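Local coordinates for chemotactic transducer PctC (PDB 5LTV), which binds gamma-aminobutyrate in its Cache-type ligand-binding domain and, as a chemoreceptor of Pseudomonas aeruginosa, probably relays the signal to the chemotaxis machinery, at residues E114-P118 and R119-W123; R56-L59 and V60-L63; E35-L38 and G39-T43; V207-T210 and L211-Y215. All coordinates share one frame; numbering follows the deposited sequence. Where two conformers were deposited one is given.

How the contacts relate
All four contacts are local, made by neighbours along the chain, so none closes a long loop and none nests in or crosses another. From the N terminus, contact 3 (35-43) comes first on the long helix 34-68, and contact 2 (56-63) follows on the same helix, their centres about 31 Å apart. Together they mark how that helix spans two five-stranded antiparallel sheets, both of strand order 2-1-5-4-3, as in double Cache domains. Contact 1 (114-123) leads from the loop after strand 104-107 into helix 122-130 and lines the ligand pocket of the first module. Contact 4 (207-215) starts a short helix in the second module, about 28 Å from contact 1 between centres.

Contact 1 (E114-P118 and R119-W123); sequences EGYDP and RTRAW. With ABU (gamma-amino-butanoic acid), chain H; SO4 (sulfate ion), chain K; SO4 (sulfate ion), chain I.
Tyr116 and Trp123 meet at the ligand carboxylate, the tyrosine OH lying at the indole edge, 3.6 Å from Trp123 CZ2. Packing is close here: Pro118 CB also touches Trp123 CZ2, and Phe104 of strand 104-107 packs on Pro118 and Trp123 and meets the Tyr116 ring edge-to-face. The chain turns through a 3-10 segment, where Asp117 O accepts from both N and OG1 of Thr120, and Arg121 N, at the N-cap of helix 122-130, donates to Pro118 O. Arg121 bends at chi2 (-89°) and chi3, which swings its guanidinium round to the gamma-aminobutyrate. Three donors converge on ABU OXT: Tyr116 OH at 2.6 Å, Arg121 NE at 2.6 Å and Trp123 NE1 at 2.9 Å, while Arg121 NH2 donates to ABU O. The outer side is more open to solvent, yet Arg119 still grips Asp117 side-on, NE to OD1 and NH2 to OD2, both at 2.9 Å, with the two planes 41° apart; a sulfate, probably from the crystallisation liquor, sits at its far edge, and a water links Asp117 N to Thr120 OG1. The donor cluster implies recognition of the ligand's carboxylate end, with the amino end left to other pocket residues such as Asp168.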
loop_
_atom_site.group_PDB
_atom_site.type_symbol
_atom_site.label_atom_id
_atom_site.label_comp_id
_atom_site.label_asym_id
_atom_site.label_seq_id
_atom_site.Cartn_x
_atom_site.Cartn_y
_atom_site.Cartn_z
ATOM N N GLU A 114 21.014 -8.643 -9.096
ATOM C CA GLU A 114 21.605 -9.967 -9.164
ATOM C C GLU A 114 21.267 -10.743 -7.893
ATOM O O GLU A 114 21.397 -10.223 -6.776
ATOM C CB GLU A 114 23.125 -9.837 -9.365
ATOM C CG GLU A 114 23.958 -11.084 -9.034
ATOM C CD GLU A 114 23.974 -12.111 -10.120
ATOM O OE1 GLU A 114 23.096 -12.996 -10.145
ATOM O OE2 GLU A 114 24.904 -12.080 -10.954
ATOM N N GLY A 115 20.810 -11.980 -8.075
ATOM C CA GLY A 115 20.441 -12.844 -6.969
ATOM C C GLY A 115 19.138 -12.500 -6.280
ATOM O O GLY A 115 18.867 -13.053 -5.203
ATOM N N TYR A 116 18.337 -11.586 -6.844
ATOM C CA TYR A 116 17.031 -11.273 -6.273
ATOM C C TYR A 116 16.176 -12.535 -6.110
ATOM O O TYR A 116 16.018 -13.324 -7.042
ATOM C CB TYR A 116 16.295 -10.256 -7.153
ATOM C CG TYR A 116 14.922 -9.927 -6.614
ATOM C CD1 TYR A 116 14.772 -9.035 -5.551
ATOM C CD2 TYR A 116 13.768 -10.533 -7.145
ATOM C CE1 TYR A 116 13.516 -8.718 -5.056
ATOM C CE2 TYR A 116 12.491 -10.224 -6.648
ATOM C CZ TYR A 116 12.380 -9.322 -5.614
ATOM O OH TYR A 116 11.142 -9.044 -5.112
ATOM N N ASP A 117 15.620 -12.723 -4.923
ATOM C CA ASP A 117 14.766 -13.872 -4.638
ATOM C C ASP A 117 13.543 -13.308 -3.929
ATOM O O ASP A 117 13.657 -12.860 -2.767
ATOM C CB ASP A 117 15.505 -14.914 -3.794
ATOM C CG ASP A 117 14.621 -16.111 -3.412
ATOM O OD1 ASP A 117 13.404 -16.098 -3.674
ATOM O OD2 ASP A 117 15.143 -17.066 -2.813
ATOM N N PRO A 118 12.374 -13.267 -4.583
ATOM C CA PRO A 118 11.223 -12.595 -3.956
ATOM C C PRO A 118 10.808 -13.266 -2.672
ATOM O O PRO A 118 10.165 -12.618 -1.832
ATOM C CB PRO A 118 10.110 -12.693 -5.016
ATOM C CG PRO A 118 10.492 -13.979 -5.813
ATOM C CD PRO A 118 12.014 -13.945 -5.845
ATOM N N ARG A 119 11.148 -14.548 -2.497
ATOM C CA ARG A 119 10.733 -15.237 -1.277
ATOM C C ARG A 119 11.394 -14.657 -0.037
ATOM O O ARG A 119 10.867 -14.838 1.066
ATOM C CB ARG A 119 11.009 -16.738 -1.397
ATOM C CG ARG A 119 10.285 -17.367 -2.617
ATOM C CD ARG A 119 10.757 -18.758 -2.874
ATOM N NE ARG A 119 12.185 -18.731 -3.205
ATOM C CZ ARG A 119 12.900 -19.799 -3.505
ATOM N NH1 ARG A 119 12.325 -21.021 -3.515
ATOM N NH2 ARG A 119 14.190 -19.651 -3.778
ATOM N N THR A 120 12.488 -13.908 -0.190
ATOM C CA THR A 120 13.129 -13.328 0.993
ATOM C C THR A 120 12.537 -11.985 1.392
ATOM O O THR A 120 13.049 -11.364 2.329
ATOM C CB THR A 120 14.646 -13.141 0.781
ATOM O OG1 THR A 120 14.886 -12.196 -0.265
ATOM C CG2 THR A 120 15.384 -14.483 0.481
ATOM N N ARG A 121 11.495 -11.504 0.717
ATOM C CA ARG A 121 11.072 -10.130 0.904
ATOM C C ARG A 121 9.804 -10.062 1.744
ATOM O O ARG A 121 8.958 -10.972 1.706
ATOM C CB ARG A 121 10.870 -9.444 -0.456
ATOM C CG ARG A 121 12.173 -9.432 -1.367
ATOM C CD ARG A 121 13.048 -8.207 -1.108
ATOM N NE ARG A 121 12.393 -6.961 -1.533
ATOM C CZ ARG A 121 12.612 -5.757 -0.986
ATOM N NH1 ARG A 121 13.454 -5.640 0.022
ATOM N NH2 ARG A 121 11.973 -4.681 -1.428
ATOM N N ALA A 122 9.669 -8.948 2.488
ATOM C CA ALA A 122 8.569 -8.799 3.444
ATOM C C ALA A 122 7.199 -8.883 2.791
ATOM O O ALA A 122 6.248 -9.357 3.426
ATOM C CB ALA A 122 8.693 -7.478 4.208
ATOM N N TRP A 123 7.049 -8.395 1.550
ATOM C CA TRP A 123 5.718 -8.453 0.946
ATOM C C TRP A 123 5.342 -9.888 0.634
ATOM O O TRP A 123 4.155 -10.229 0.575
ATOM C CB TRP A 123 5.650 -7.600 -0.326
ATOM C CG TRP A 123 6.626 -8.019 -1.425
ATOM C CD1 TRP A 123 7.817 -7.443 -1.687
ATOM C CD2 TRP A 123 6.462 -9.076 -2.396
ATOM N NE1 TRP A 123 8.426 -8.061 -2.777
ATOM C CE2 TRP A 123 7.622 -9.072 -3.222
ATOM C CE3 TRP A 123 5.454 -10.019 -2.653
ATOM C CZ2 TRP A 123 7.800 -9.968 -4.280
ATOM C CZ3 TRP A 123 5.616 -10.901 -3.717
ATOM C CH2 TRP A 123 6.791 -10.875 -4.518
HETATM N N ABU H . 8.263 -3.987 -8.175
HETATM C CD ABU H . 9.132 -4.027 -6.967
HETATM C CB ABU H . 9.687 -5.401 -6.699
HETATM C CG ABU H . 9.443 -5.886 -5.280
HETATM C C ABU H . 10.538 -5.821 -4.231
HETATM O O ABU H . 10.970 -4.692 -3.886
HETATM O OXT ABU H . 10.911 -6.905 -3.700
HETATM S S SO4 K . 15.322 -23.207 -3.732
HETATM O O1 SO4 K . 16.142 -22.482 -2.761
HETATM O O2 SO4 K . 13.982 -23.407 -3.193
HETATM O O3 SO4 K . 15.210 -22.452 -4.978
HETATM O O4 SO4 K . 15.961 -24.493 -3.994
HETATM S S SO4 I . 13.512 -2.262 2.114
HETATM O O1 SO4 I . 12.952 -0.924 2.167
HETATM O O2 SO4 I . 13.585 -2.813 3.469
HETATM O O3 SO4 I . 14.832 -2.196 1.467
HETATM O O4 SO4 I . 12.675 -3.125 1.303
HETATM O O HOH W 1 16.856 -11.139 -2.646
#

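Contact 2 (R56-L59 and V60-L63); sequences RMHL and VEGL. With SO4 (sulfate ion), chain J.
His58 and Glu61 run side by side off the same flank of the helix, and the glutamate can be traced outward from the backbone. Its CB rests 3.5 Å from His58 O. CG and CD then pass over Met57 O, each 3.7 Å away, because CG stands opposite the carbonyl carbon (chi1 -84°) and the chain bends at chi2. At the tip, OE1 stays near Met57 O, while OE2 lies beside His58 CA and reaches the edge of the imidazole, 3.5 Å from His58 CD2; ring and carboxylate planes are 35° apart. Glu61 OE2 remains 4.6 Å from His58 NE2, so the two groups do not pair directly; if the ring were protonated, the carboxylate could favour that form. The backbone beneath is regular alpha-helix, part of the long helix 34-68 that spans the Cache domain: Glu61 N donates to Met57 O at 172°, and the same i to i+4 pattern joins Val60 to Arg56, Gly62 to His58 and Leu63 to Leu59. On another flank Val60, its CG2 lying 3.5 Å from Arg56 O, packs with Met57 against Met151 of strand 147-157. Leu63 leans on Phe87 of helix 85-90. Arg56 extends away and binds a sulfate, probably from the crystallisation liquor, NH1 donating to O3 at 2.9 Å, while NE is tied to Asn90 O and the side chain makes a cation-pi contact with Trp52.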
loop_
_atom_site.group_PDB
_atom_site.type_symbol
_atom_site.label_atom_id
_atom_site.label_comp_id
_atom_site.label_asym_id
_atom_site.label_seq_id
_atom_site.Cartn_x
_atom_site.Cartn_y
_atom_site.Cartn_z
ATOM N N ARG A 56 -7.690 -0.693 -5.815
ATOM C CA ARG A 56 -6.440 -1.405 -6.054
ATOM C C ARG A 56 -6.452 -2.791 -5.398
ATOM O O ARG A 56 -6.028 -3.781 -6.004
ATOM C CB ARG A 56 -5.266 -0.541 -5.565
ATOM C CG ARG A 56 -4.586 0.193 -6.715
ATOM C CD ARG A 56 -5.596 1.118 -7.462
ATOM N NE ARG A 56 -4.923 1.931 -8.464
ATOM C CZ ARG A 56 -5.438 3.012 -9.031
ATOM N NH1 ARG A 56 -6.641 3.464 -8.688
ATOM N NH2 ARG A 56 -4.704 3.670 -9.918
ATOM N N MET A 57 -6.971 -2.888 -4.176
ATOM C CA MET A 57 -7.105 -4.194 -3.532
ATOM C C MET A 57 -7.891 -5.168 -4.408
ATOM O O MET A 57 -7.483 -6.321 -4.596
ATOM C CB MET A 57 -7.781 -4.034 -2.162
ATOM C CG MET A 57 -6.877 -3.313 -1.160
ATOM S SD MET A 57 -7.530 -3.010 0.507
ATOM C CE MET A 57 -9.263 -3.347 0.309
ATOM N N HIS A 58 -9.034 -4.721 -4.934
ATOM C CA HIS A 58 -9.877 -5.593 -5.729
ATOM C C HIS A 58 -9.119 -6.123 -6.933
ATOM O O HIS A 58 -9.262 -7.298 -7.301
ATOM C CB HIS A 58 -11.137 -4.835 -6.172
ATOM C CG HIS A 58 -11.993 -4.380 -5.028
ATOM N ND1 HIS A 58 -12.913 -3.359 -5.143
ATOM C CD2 HIS A 58 -12.072 -4.818 -3.744
ATOM C CE1 HIS A 58 -13.511 -3.180 -3.975
ATOM N NE2 HIS A 58 -13.011 -4.046 -3.110
ATOM N N LEU A 59 -8.313 -5.263 -7.565
ATOM C CA LEU A 59 -7.568 -5.695 -8.742
ATOM C C LEU A 59 -6.567 -6.769 -8.367
ATOM O O LEU A 59 -6.374 -7.735 -9.112
ATOM C CB LEU A 59 -6.876 -4.495 -9.420
ATOM C CG LEU A 59 -7.852 -3.580 -10.188
ATOM C CD1 LEU A 59 -7.196 -2.234 -10.576
ATOM C CD2 LEU A 59 -8.439 -4.297 -11.424
ATOM N N VAL A 60 -5.944 -6.631 -7.187
ATOM C CA VAL A 60 -4.957 -7.616 -6.736
ATOM C C VAL A 60 -5.653 -8.918 -6.363
ATOM O O VAL A 60 -5.205 -10.022 -6.737
ATOM C CB VAL A 60 -4.122 -7.026 -5.577
ATOM C CG1 VAL A 60 -3.232 -8.057 -4.956
ATOM C CG2 VAL A 60 -3.267 -5.856 -6.114
ATOM N N GLU A 61 -6.811 -8.804 -5.709
ATOM C CA GLU A 61 -7.638 -9.970 -5.477
ATOM C C GLU A 61 -7.996 -10.652 -6.787
ATOM O O GLU A 61 -7.995 -11.893 -6.871
ATOM C CB GLU A 61 -8.917 -9.589 -4.722
ATOM C CG GLU A 61 -8.735 -9.515 -3.242
ATOM C CD GLU A 61 -9.612 -8.470 -2.545
ATOM O OE1 GLU A 61 -9.344 -8.162 -1.358
ATOM O OE2 GLU A 61 -10.586 -7.956 -3.147
ATOM N N GLY A 62 -8.336 -9.871 -7.815
ATOM C CA GLY A 62 -8.750 -10.503 -9.062
ATOM C C GLY A 62 -7.586 -11.130 -9.802
ATOM O O GLY A 62 -7.763 -12.101 -10.559
ATOM N N LEU A 63 -6.371 -10.589 -9.593
ATOM C CA LEU A 63 -5.173 -11.160 -10.194
ATOM C C LEU A 63 -4.914 -12.536 -9.611
ATOM O O LEU A 63 -4.616 -13.484 -10.333
ATOM C CB LEU A 63 -3.959 -10.240 -9.963
ATOM C CG LEU A 63 -2.569 -10.796 -10.361
ATOM C CD1 LEU A 63 -2.554 -11.347 -11.774
ATOM C CD2 LEU A 63 -1.481 -9.697 -10.286
HETATM S S SO4 J . -6.180 6.699 -10.966
HETATM O O1 SO4 J . -5.559 7.540 -9.916
HETATM O O2 SO4 J . -6.961 7.513 -11.901
HETATM O O3 SO4 J . -7.110 5.742 -10.350
HETATM O O4 SO4 J . -5.168 5.981 -11.739
#

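Contact 3 (E35-L38 and G39-T43); sequences ENYL and GEIGT
Ile41 lays its CD1 methyl over one face of the Tyr37 ring, a CH-pi contact one helical turn apart, with the carbon 3.7 Å from the ring centroid and displaced toward the hydroxyl-bearing carbon. The closest approach is from CD1 to Tyr37 CZ, 3.4 Å. Two conformations create it. Tyr37 sets CG roughly opposite its backbone N (chi1 153°), which sends the ring along the helix surface in the direction of the following turn. Ile41 places CG1 opposite the carbonyl carbon, beside its own N, and the extended chi2 (-159°) carries CD1 out above the ring. On the way CG1 passes close to Tyr37 O, the carbonyl that also accepts from Ile41 N at 3.0 Å. Main-chain bonds from Gly39 to Glu35, Glu40 to Asn36 and Gly42 to Leu38 complete the alpha-helical ladder. Further on, Thr43 folds its hydroxyl back (chi1 -69°) so that OG1 donates to Gly39 O at 2.9 Å; that carbonyl takes Thr43 N as well and is gripped twice from the next turn. Tyr37 lies exposed and Ile41 partly so, on an outer flank of the helix, whereas Leu38 is buried. This is the N-terminal end of helix 34-68, far from the ligand pocket, and there Glu35 and Leu38 pack on Val226 of strand 225-228, joining the helix to an outermost strand of the second five-stranded sheet.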
loop_
_atom_site.group_PDB
_atom_site.type_symbol
_atom_site.label_atom_id
_atom_site.label_comp_id
_atom_site.label_asym_id
_atom_site.label_seq_id
_atom_site.Cartn_x
_atom_site.Cartn_y
_atom_site.Cartn_z
ATOM N N GLU A 35 -13.623 22.865 14.508
ATOM C CA GLU A 35 -13.509 21.442 14.798
ATOM C C GLU A 35 -14.469 20.614 13.948
ATOM O O GLU A 35 -14.100 19.547 13.445
ATOM C CB GLU A 35 -13.764 21.190 16.276
ATOM C CG GLU A 35 -14.155 19.766 16.563
ATOM C CD GLU A 35 -13.479 19.204 17.798
ATOM O OE1 GLU A 35 -13.015 20.005 18.625
ATOM O OE2 GLU A 35 -13.397 17.964 17.935
ATOM N N ASN A 36 -15.712 21.076 13.788
ATOM C CA ASN A 36 -16.663 20.388 12.918
ATOM C C ASN A 36 -16.176 20.334 11.479
ATOM O O ASN A 36 -16.407 19.347 10.776
ATOM C CB ASN A 36 -18.014 21.094 12.956
ATOM C CG ASN A 36 -18.954 20.505 13.973
ATOM O OD1 ASN A 36 -19.006 19.291 14.149
ATOM N ND2 ASN A 36 -19.712 21.366 14.654
ATOM N N TYR A 37 -15.534 21.406 11.016
ATOM C CA TYR A 37 -15.131 21.508 9.622
ATOM C C TYR A 37 -13.954 20.596 9.325
ATOM O O TYR A 37 -13.932 19.921 8.294
ATOM C CB TYR A 37 -14.820 22.965 9.329
ATOM C CG TYR A 37 -13.829 23.244 8.234
ATOM C CD1 TYR A 37 -14.255 23.543 6.952
ATOM C CD2 TYR A 37 -12.467 23.292 8.493
ATOM C CE1 TYR A 37 -13.356 23.837 5.952
ATOM C CE2 TYR A 37 -11.559 23.580 7.488
ATOM C CZ TYR A 37 -12.014 23.856 6.227
ATOM O OH TYR A 37 -11.137 24.146 5.226
ATOM N N LEU A 38 -12.961 20.564 10.214
ATOM C CA LEU A 38 -11.852 19.627 10.056
ATOM C C LEU A 38 -12.340 18.180 10.180
ATOM O O LEU A 38 -11.837 17.281 9.492
ATOM C CB LEU A 38 -10.777 19.927 11.094
ATOM C CG LEU A 38 -9.940 21.171 10.867
ATOM C CD1 LEU A 38 -8.944 21.293 12.004
ATOM C CD2 LEU A 38 -9.227 21.141 9.508
ATOM N N GLY A 39 -13.321 17.937 11.065
ATOM C CA GLY A 39 -13.889 16.603 11.188
ATOM C C GLY A 39 -14.578 16.133 9.915
ATOM O O GLY A 39 -14.555 14.941 9.593
ATOM N N GLU A 40 -15.195 17.058 9.177
ATOM C CA GLU A 40 -15.863 16.705 7.933
ATOM C C GLU A 40 -14.867 16.487 6.802
ATOM O O GLU A 40 -15.037 15.574 5.987
ATOM C CB GLU A 40 -16.865 17.790 7.544
ATOM C CG GLU A 40 -17.806 17.375 6.424
ATOM C CD GLU A 40 -18.676 16.185 6.804
ATOM O OE1 GLU A 40 -19.680 16.374 7.528
ATOM O OE2 GLU A 40 -18.345 15.057 6.384
ATOM N N ILE A 41 -13.827 17.316 6.735
ATOM C CA ILE A 41 -12.825 17.149 5.691
ATOM C C ILE A 41 -12.017 15.891 5.921
ATOM O O ILE A 41 -11.668 15.184 4.976
ATOM C CB ILE A 41 -11.919 18.386 5.633
ATOM C CG1 ILE A 41 -12.780 19.634 5.452
ATOM C CG2 ILE A 41 -10.790 18.210 4.560
ATOM C CD1 ILE A 41 -12.029 20.773 4.912
ATOM N N GLY A 42 -11.682 15.608 7.176
ATOM C CA GLY A 42 -10.971 14.377 7.476
ATOM C C GLY A 42 -11.767 13.144 7.101
ATOM O O GLY A 42 -11.214 12.173 6.587
ATOM N N THR A 43 -13.077 13.175 7.347
ATOM C CA THR A 43 -13.937 12.060 6.986
ATOM C C THR A 43 -13.954 11.851 5.478
ATOM O O THR A 43 -13.728 10.737 4.992
ATOM C CB THR A 43 -15.345 12.321 7.514
ATOM O OG1 THR A 43 -15.327 12.234 8.940
ATOM C CG2 THR A 43 -16.324 11.313 6.977
#

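Contact 4 (V207-T210 and L211-Y215); sequences VLKT and LAEAY
A capping box opens the short helix 211-214: Thr210, at the N-cap, and Glu213, three residues on, exchange side-chain to backbone bonds. Thr210 OG1 accepts from Glu213 N at 3.1 Å, and in return Glu213 OE1 accepts from Thr210 N, also at 3.1 Å and almost dead straight at 179°. The amide comes to OE1 from above the carboxylate plane, 47° out of it. A third, weak bond runs from Thr210 OG1 to the same OE1 at 3.4 Å, closing a small triangle of polar atoms. With chi1 at 67° the hydroxyl is turned to face the Glu213 amide, and the glutamate arrives by an extended chain beyond CG. Behind the box, Ala214 N donates to Thr210 O at 2.9 Å as the first true helical bond. Lys209 crosses the glutamate at about a right angle, with CG 3.6 Å from Glu213 OE2; its NZ leads off to Gly205 O instead, leaving the two charges 5.7 Å apart from Lys209 NZ to Glu213 OE2. The Leu211 side chain packs on Phe190 and Val192 of strand 188-193, which seats the helix on the second sheet. Thr210 OG1 satisfies the Glu213 amide in the first turn and Glu213 OE1 satisfies the Thr210 amide; the bonding is mutual, and the carboxylate may interact favourably with the amide groups at this helix start.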
loop_
_atom_site.group_PDB
_atom_site.type_symbol
_atom_site.label_atom_id
_atom_site.label_comp_id
_atom_site.label_asym_id
_atom_site.label_seq_id
_atom_site.Cartn_x
_atom_site.Cartn_y
_atom_site.Cartn_z
ATOM N N VAL A 207 8.642 10.485 5.521
ATOM C CA VAL A 207 8.091 9.145 5.374
ATOM C C VAL A 207 8.931 8.143 6.154
ATOM O O VAL A 207 10.162 8.155 6.088
ATOM C CB VAL A 207 7.977 8.766 3.892
ATOM C CG1 VAL A 207 7.842 7.261 3.752
ATOM C CG2 VAL A 207 6.744 9.452 3.305
ATOM N N LEU A 208 8.250 7.272 6.903
ATOM C CA LEU A 208 8.804 6.222 7.762
ATOM C C LEU A 208 9.483 6.769 9.009
ATOM O O LEU A 208 10.103 5.995 9.751
ATOM C CB LEU A 208 9.783 5.287 7.030
ATOM C CG LEU A 208 9.193 4.383 5.944
ATOM C CD1 LEU A 208 10.192 3.309 5.540
ATOM C CD2 LEU A 208 7.868 3.746 6.389
ATOM N N LYS A 209 9.394 8.070 9.263
ATOM C CA LYS A 209 9.775 8.572 10.567
ATOM C C LYS A 209 8.615 8.401 11.548
ATOM O O LYS A 209 7.444 8.311 11.162
ATOM C CB LYS A 209 10.168 10.044 10.483
ATOM C CG LYS A 209 11.668 10.324 10.512
ATOM C CD LYS A 209 12.398 9.714 9.324
ATOM C CE LYS A 209 13.598 10.578 8.916
ATOM N NZ LYS A 209 14.177 10.158 7.580
ATOM N N THR A 210 8.945 8.372 12.835
ATOM C CA THR A 210 7.882 8.471 13.824
ATOM C C THR A 210 7.421 9.914 13.970
ATOM O O THR A 210 8.103 10.858 13.552
ATOM C CB THR A 210 8.337 7.954 15.181
ATOM O OG1 THR A 210 9.342 8.839 15.709
ATOM C CG2 THR A 210 8.892 6.533 15.035
ATOM N N LEU A 211 6.237 10.085 14.565
ATOM C CA LEU A 211 5.758 11.441 14.803
ATOM C C LEU A 211 6.670 12.180 15.760
ATOM O O LEU A 211 6.870 13.392 15.616
ATOM C CB LEU A 211 4.329 11.426 15.340
ATOM C CG LEU A 211 3.239 11.493 14.275
ATOM C CD1 LEU A 211 1.995 10.889 14.821
ATOM C CD2 LEU A 211 2.964 12.922 13.841
ATOM N N ALA A 212 7.246 11.466 16.730
ATOM C CA ALA A 212 8.193 12.084 17.651
ATOM C C ALA A 212 9.446 12.556 16.923
ATOM O O ALA A 212 10.047 13.564 17.319
ATOM C CB ALA A 212 8.542 11.092 18.764
ATOM N N GLU A 213 9.850 11.852 15.856
ATOM C CA GLU A 213 10.964 12.307 15.026
ATOM C C GLU A 213 10.576 13.504 14.157
ATOM O O GLU A 213 11.385 14.411 13.946
ATOM C CB GLU A 213 11.444 11.174 14.132
ATOM C CG GLU A 213 12.308 10.136 14.796
ATOM C CD GLU A 213 12.695 9.052 13.827
ATOM O OE1 GLU A 213 11.925 8.077 13.702
ATOM O OE2 GLU A 213 13.752 9.177 13.164
ATOM N N ALA A 214 9.349 13.510 13.639
ATOM C CA ALA A 214 8.931 14.578 12.736
ATOM C C ALA A 214 8.679 15.888 13.478
ATOM O O ALA A 214 8.968 16.962 12.945
ATOM C CB ALA A 214 7.679 14.151 11.969
ATOM N N TYR A 215 8.126 15.825 14.696
ATOM C CA TYR A 215 7.750 17.015 15.466
ATOM C C TYR A 215 8.327 16.940 16.874
ATOM O O TYR A 215 7.607 16.658 17.845
ATOM C CB TYR A 215 6.231 17.184 15.502
ATOM C CG TYR A 215 5.646 17.221 14.117
ATOM C CD1 TYR A 215 6.067 18.172 13.191
ATOM C CD2 TYR A 215 4.690 16.296 13.723
ATOM C CE1 TYR A 215 5.546 18.205 11.908
ATOM C CE2 TYR A 215 4.159 16.320 12.443
ATOM C CZ TYR A 215 4.587 17.277 11.535
ATOM O OH TYR A 215 4.054 17.304 10.255
#